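Local coordinates for protein transcriptional regulator WhiB1 (Mycobacterium tuberculosis H37Rv, PDB 6ONO) that binds a nitric oxide-sensitive [4Fe-4S] cluster and acts as a transcriptional repressor, probably redox-responsive, whose apo form binds its own promoter and that of groEL2, at residues C46-D56 / G61-K72. Numbering follows the deposited sequence.
Sequences CLSWALNTGQD and GGMSEDERRALK. With SF4 (iron/sulfur cluster), chain E.
L47 and G61 bring the backbones within 4.0 Å, CA to CA, while the axes of helices 46-53 and 65-71 stay 11.1 Å apart at 60°, with R68 lying between them together with L47 and L51. G61 suits the close approach because a CB here would run into L47 CB, and its phi is positive. Beside it C46 SG binds FE3 of the [4Fe-4S] cluster at 2.2 Å, and G61 CA packs against a cluster sulfide.

R68 packs through its methylenes and bonds through its guanidinium. The methylenes pass L47 and L51, with R68 CD 3.8 Å from L47 CD1 and CB near L51 CD2; the bend at chi3 (-50°) then brings the guanidinium up to Q55 O. There R68 NH2 donates to Q55 O at 2.7 Å, nearly straight (175°) and in the guanidinium plane, although the donor sits above the carbonyl plane. A water accepts from R68 NE and donates to Q55 O, and NH1 hydrogen-bonds G58 O in the loop joining the two segments; bonds at NE, NH2 and NH1 together hold the guanidinium's rotation.

The branched end of L47 also meets selenomethionine M63, L47 CD1 lying 3.8 Å from M63 CG, and L51 crosses L71 at about a right angle. G54, with positive phi, ends helix 43-53 in a Schellman motif, Q55 N bonding A50 O; S64 and E67 begin helix 65-71 with a capping box. A second water bridges D56 O and E65 O.

W60 touches R68, A50 and Q55, while E67's salt bridge to K34 links helix 65-71 to helix 27-38 in this small, strandless WhiB fold of helices and loops.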
loop_
_atom_site.group_PDB
_atom_site.type_symbol
_atom_site.label_atom_id
_atom_site.label_comp_id
_atom_site.label_asym_id
_atom_site.label_seq_id
_atom_site.Cartn_x
_atom_site.Cartn_y
_atom_site.Cartn_z
ATOM N N CYS A 46 1.731 -12.380 8.940
ATOM C CA CYS A 46 1.549 -11.119 8.226
ATOM C C CYS A 46 2.467 -10.036 8.782
ATOM O O CYS A 46 3.162 -9.346 8.026
ATOM C CB CYS A 46 0.088 -10.679 8.304
ATOM S SG CYS A 46 -0.267 -9.187 7.371
ATOM N N LEU A 47 2.461 -9.853 10.108
ATOM C CA LEU A 47 3.312 -8.836 10.712
ATOM C C LEU A 47 4.776 -9.107 10.414
ATOM O O LEU A 47 5.527 -8.187 10.078
ATOM C CB LEU A 47 3.095 -8.775 12.230
ATOM C CG LEU A 47 4.026 -7.780 12.934
ATOM C CD1 LEU A 47 3.779 -6.349 12.458
ATOM C CD2 LEU A 47 3.856 -7.875 14.438
ATOM N N SER A 48 5.206 -10.362 10.567
ATOM C CA SER A 48 6.594 -10.712 10.293
ATOM C C SER A 48 6.978 -10.329 8.867
ATOM O O SER A 48 8.023 -9.711 8.642
ATOM C CB SER A 48 6.813 -12.210 10.525
ATOM O OG SER A 48 6.203 -12.636 11.732
ATOM N N TRP A 49 6.143 -10.690 7.893
ATOM C CA TRP A 49 6.468 -10.364 6.508
ATOM C C TRP A 49 6.497 -8.856 6.278
ATOM O O TRP A 49 7.397 -8.345 5.597
ATOM C CB TRP A 49 5.468 -11.024 5.570
ATOM C CG TRP A 49 5.896 -10.986 4.155
ATOM C CD1 TRP A 49 6.667 -11.906 3.505
ATOM C CD2 TRP A 49 5.584 -9.975 3.198
ATOM N NE1 TRP A 49 6.852 -11.530 2.199
ATOM C CE2 TRP A 49 6.191 -10.348 1.984
ATOM C CE3 TRP A 49 4.839 -8.788 3.246
ATOM C CZ2 TRP A 49 6.084 -9.579 0.826
ATOM C CZ3 TRP A 49 4.731 -8.032 2.096
ATOM C CH2 TRP A 49 5.352 -8.424 0.907
ATOM N N ALA A 50 5.533 -8.126 6.851
ATOM C CA ALA A 50 5.518 -6.674 6.692
ATOM C C ALA A 50 6.780 -6.043 7.261
ATOM O O ALA A 50 7.371 -5.155 6.634
ATOM C CB ALA A 50 4.279 -6.077 7.359
ATOM N N LEU A 51 7.204 -6.484 8.454
ATOM C CA LEU A 51 8.422 -5.949 9.058
ATOM C C LEU A 51 9.651 -6.343 8.253
ATOM O O LEU A 51 10.514 -5.501 7.979
ATOM C CB LEU A 51 8.565 -6.425 10.501
ATOM C CG LEU A 51 7.518 -5.939 11.511
ATOM C CD1 LEU A 51 7.754 -6.596 12.844
ATOM C CD2 LEU A 51 7.516 -4.419 11.651
ATOM N N ASN A 52 9.742 -7.611 7.838
ATOM C CA ASN A 52 10.960 -8.060 7.179
ATOM C C ASN A 52 11.112 -7.437 5.801
ATOM O O ASN A 52 12.241 -7.197 5.358
ATOM C CB ASN A 52 11.000 -9.587 7.080
ATOM C CG ASN A 52 11.311 -10.256 8.414
ATOM O OD1 ASN A 52 11.975 -9.674 9.276
ATOM N ND2 ASN A 52 10.848 -11.494 8.580
ATOM N N THR A 53 10.006 -7.143 5.116
ATOM C CA THR A 53 10.111 -6.511 3.808
ATOM C C THR A 53 9.999 -4.990 3.861
ATOM O O THR A 53 10.212 -4.339 2.836
ATOM C CB THR A 53 9.036 -7.069 2.855
ATOM O OG1 THR A 53 7.740 -6.741 3.364
ATOM C CG2 THR A 53 9.155 -8.583 2.728
ATOM N N GLY A 54 9.725 -4.403 5.018
ATOM C CA GLY A 54 9.742 -2.956 5.111
ATOM C C GLY A 54 8.526 -2.283 4.512
ATOM O O GLY A 54 8.657 -1.249 3.844
ATOM N N GLN A 55 7.348 -2.868 4.689
ATOM C CA GLN A 55 6.112 -2.253 4.213
ATOM C C GLN A 55 5.792 -1.047 5.086
ATOM O O GLN A 55 5.388 -1.196 6.243
ATOM C CB GLN A 55 4.981 -3.274 4.234
ATOM C CG GLN A 55 5.265 -4.531 3.406
ATOM C CD GLN A 55 5.609 -4.247 1.949
ATOM O OE1 GLN A 55 5.057 -3.332 1.330
ATOM N NE2 GLN A 55 6.514 -5.046 1.386
ATOM N N ASP A 56 5.987 0.157 4.547
ATOM C CA ASP A 56 5.883 1.348 5.385
ATOM C C ASP A 56 4.448 1.845 5.532
ATOM O O ASP A 56 4.111 2.411 6.573
ATOM C CB ASP A 56 6.759 2.463 4.819
ATOM C CG ASP A 56 8.214 2.295 5.183
ATOM O OD1 ASP A 56 8.533 1.332 5.917
ATOM O OD2 ASP A 56 9.035 3.126 4.739
ATOM N N GLY A 61 -0.752 -7.120 10.022
ATOM C CA GLY A 61 -0.529 -7.944 11.196
ATOM C C GLY A 61 -1.023 -7.343 12.498
ATOM O O GLY A 61 -0.424 -7.560 13.554
ATOM N N GLY A 62 -2.112 -6.584 12.435
ATOM C CA GLY A 62 -2.657 -5.948 13.619
ATOM C C GLY A 62 -1.913 -4.727 14.110
ATOM O O GLY A 62 -2.185 -4.283 15.229
HETATM N N MSE A 63 -0.973 -4.185 13.328
HETATM C CA MSE A 63 -0.247 -2.957 13.687
HETATM C C MSE A 63 -0.424 -1.870 12.614
HETATM O O MSE A 63 -0.397 -2.170 11.416
HETATM C CB MSE A 63 1.260 -3.218 13.863
HETATM C CG MSE A 63 1.651 -4.283 14.874
HETATM SE SE MSE A 63 3.486 -3.953 15.475
HETATM C CE MSE A 63 3.153 -2.489 16.690
ATOM N N SER A 64 -0.559 -0.617 13.043
ATOM C CA SER A 64 -0.626 0.504 12.123
ATOM C C SER A 64 0.769 0.848 11.620
ATOM O O SER A 64 1.783 0.374 12.144
ATOM C CB SER A 64 -1.246 1.733 12.793
ATOM O OG SER A 64 -0.335 2.314 13.700
ATOM N N GLU A 65 0.822 1.683 10.587
ATOM C CA GLU A 65 2.121 1.999 10.013
ATOM C C GLU A 65 2.977 2.793 10.996
ATOM O O GLU A 65 4.187 2.562 11.086
ATOM C CB GLU A 65 1.966 2.756 8.692
ATOM C CG GLU A 65 1.682 4.227 8.816
ATOM C CD GLU A 65 1.613 4.919 7.481
ATOM O OE1 GLU A 65 0.614 4.709 6.765
ATOM O OE2 GLU A 65 2.563 5.666 7.151
ATOM N N ASP A 66 2.376 3.706 11.771
ATOM C CA ASP A 66 3.171 4.442 12.755
ATOM C C ASP A 66 3.724 3.512 13.834
ATOM O O ASP A 66 4.861 3.680 14.287
ATOM C CB ASP A 66 2.354 5.574 13.383
ATOM C CG ASP A 66 2.154 6.753 12.430
ATOM O OD1 ASP A 66 2.979 6.924 11.508
ATOM O OD2 ASP A 66 1.191 7.526 12.620
ATOM N N GLU A 67 2.944 2.511 14.240
ATOM C CA GLU A 67 3.418 1.559 15.236
ATOM C C GLU A 67 4.590 0.736 14.704
ATOM O O GLU A 67 5.617 0.565 15.385
ATOM C CB GLU A 67 2.256 0.650 15.663
ATOM C CG GLU A 67 1.217 1.354 16.533
ATOM C CD GLU A 67 -0.068 0.551 16.741
ATOM O OE1 GLU A 67 -0.388 -0.356 15.944
ATOM O OE2 GLU A 67 -0.770 0.821 17.734
ATOM N N ARG A 68 4.467 0.217 13.477
ATOM C CA ARG A 68 5.583 -0.540 12.918
ATOM C C ARG A 68 6.800 0.352 12.741
ATOM O O ARG A 68 7.935 -0.078 12.966
ATOM C CB ARG A 68 5.176 -1.185 11.583
ATOM C CG ARG A 68 4.004 -2.168 11.723
ATOM C CD ARG A 68 3.903 -3.105 10.525
ATOM N NE ARG A 68 3.925 -2.359 9.268
ATOM C CZ ARG A 68 2.889 -1.699 8.763
ATOM N NH1 ARG A 68 1.742 -1.693 9.412
ATOM N NH2 ARG A 68 3.014 -1.039 7.605
ATOM N N ARG A 69 6.585 1.606 12.335
ATOM C CA ARG A 69 7.705 2.522 12.135
ATOM C C ARG A 69 8.431 2.803 13.440
ATOM O O ARG A 69 9.669 2.834 13.485
ATOM C CB ARG A 69 7.205 3.822 11.516
ATOM C CG ARG A 69 8.291 4.835 11.293
ATOM C CD ARG A 69 7.795 5.983 10.433
ATOM N NE ARG A 69 7.268 5.530 9.146
ATOM C CZ ARG A 69 5.988 5.603 8.798
ATOM N NH1 ARG A 69 5.101 6.114 9.643
ATOM N NH2 ARG A 69 5.595 5.177 7.606
ATOM N N ALA A 70 7.681 2.995 14.522
ATOM C CA ALA A 70 8.334 3.203 15.803
ATOM C C ALA A 70 9.109 1.965 16.220
ATOM O O ALA A 70 10.109 2.074 16.937
ATOM C CB ALA A 70 7.304 3.580 16.868
ATOM N N LEU A 71 8.677 0.781 15.771
ATOM C CA LEU A 71 9.428 -0.429 16.110
ATOM C C LEU A 71 10.827 -0.427 15.489
ATOM O O LEU A 71 11.787 -0.891 16.116
ATOM C CB LEU A 71 8.640 -1.664 15.681
ATOM C CG LEU A 71 8.885 -3.031 16.314
ATOM C CD1 LEU A 71 9.064 -2.990 17.850
ATOM C CD2 LEU A 71 7.704 -3.902 15.942
ATOM N N LYS A 72 10.975 0.088 14.264
ATOM C CA LYS A 72 12.279 0.104 13.586
ATOM C C LYS A 72 12.899 1.498 13.649
ATOM O O LYS A 72 12.892 2.250 12.676
ATOM C CB LYS A 72 12.154 -0.348 12.140
ATOM C CG LYS A 72 11.473 -1.667 11.915
ATOM C CD LYS A 72 11.489 -1.923 10.429
ATOM C CE LYS A 72 11.156 -3.341 10.085
ATOM N NZ LYS A 72 11.400 -3.556 8.633
HETATM FE FE1 SF4 E . -4.896 -9.257 6.496
HETATM FE FE2 SF4 E . -4.585 -8.299 9.022
HETATM FE FE3 SF4 E . -2.462 -9.458 7.731
HETATM FE FE4 SF4 E . -4.553 -11.000 8.542
HETATM S S1 SF4 E . -3.148 -9.829 9.875
HETATM S S2 SF4 E . -3.514 -11.074 6.534
HETATM S S3 SF4 E . -6.296 -9.553 8.258
HETATM S S4 SF4 E . -3.541 -7.540 7.117
HETATM O O HOH W 1 6.642 -2.637 8.461
HETATM O O HOH W 2 5.401 1.434 8.942
#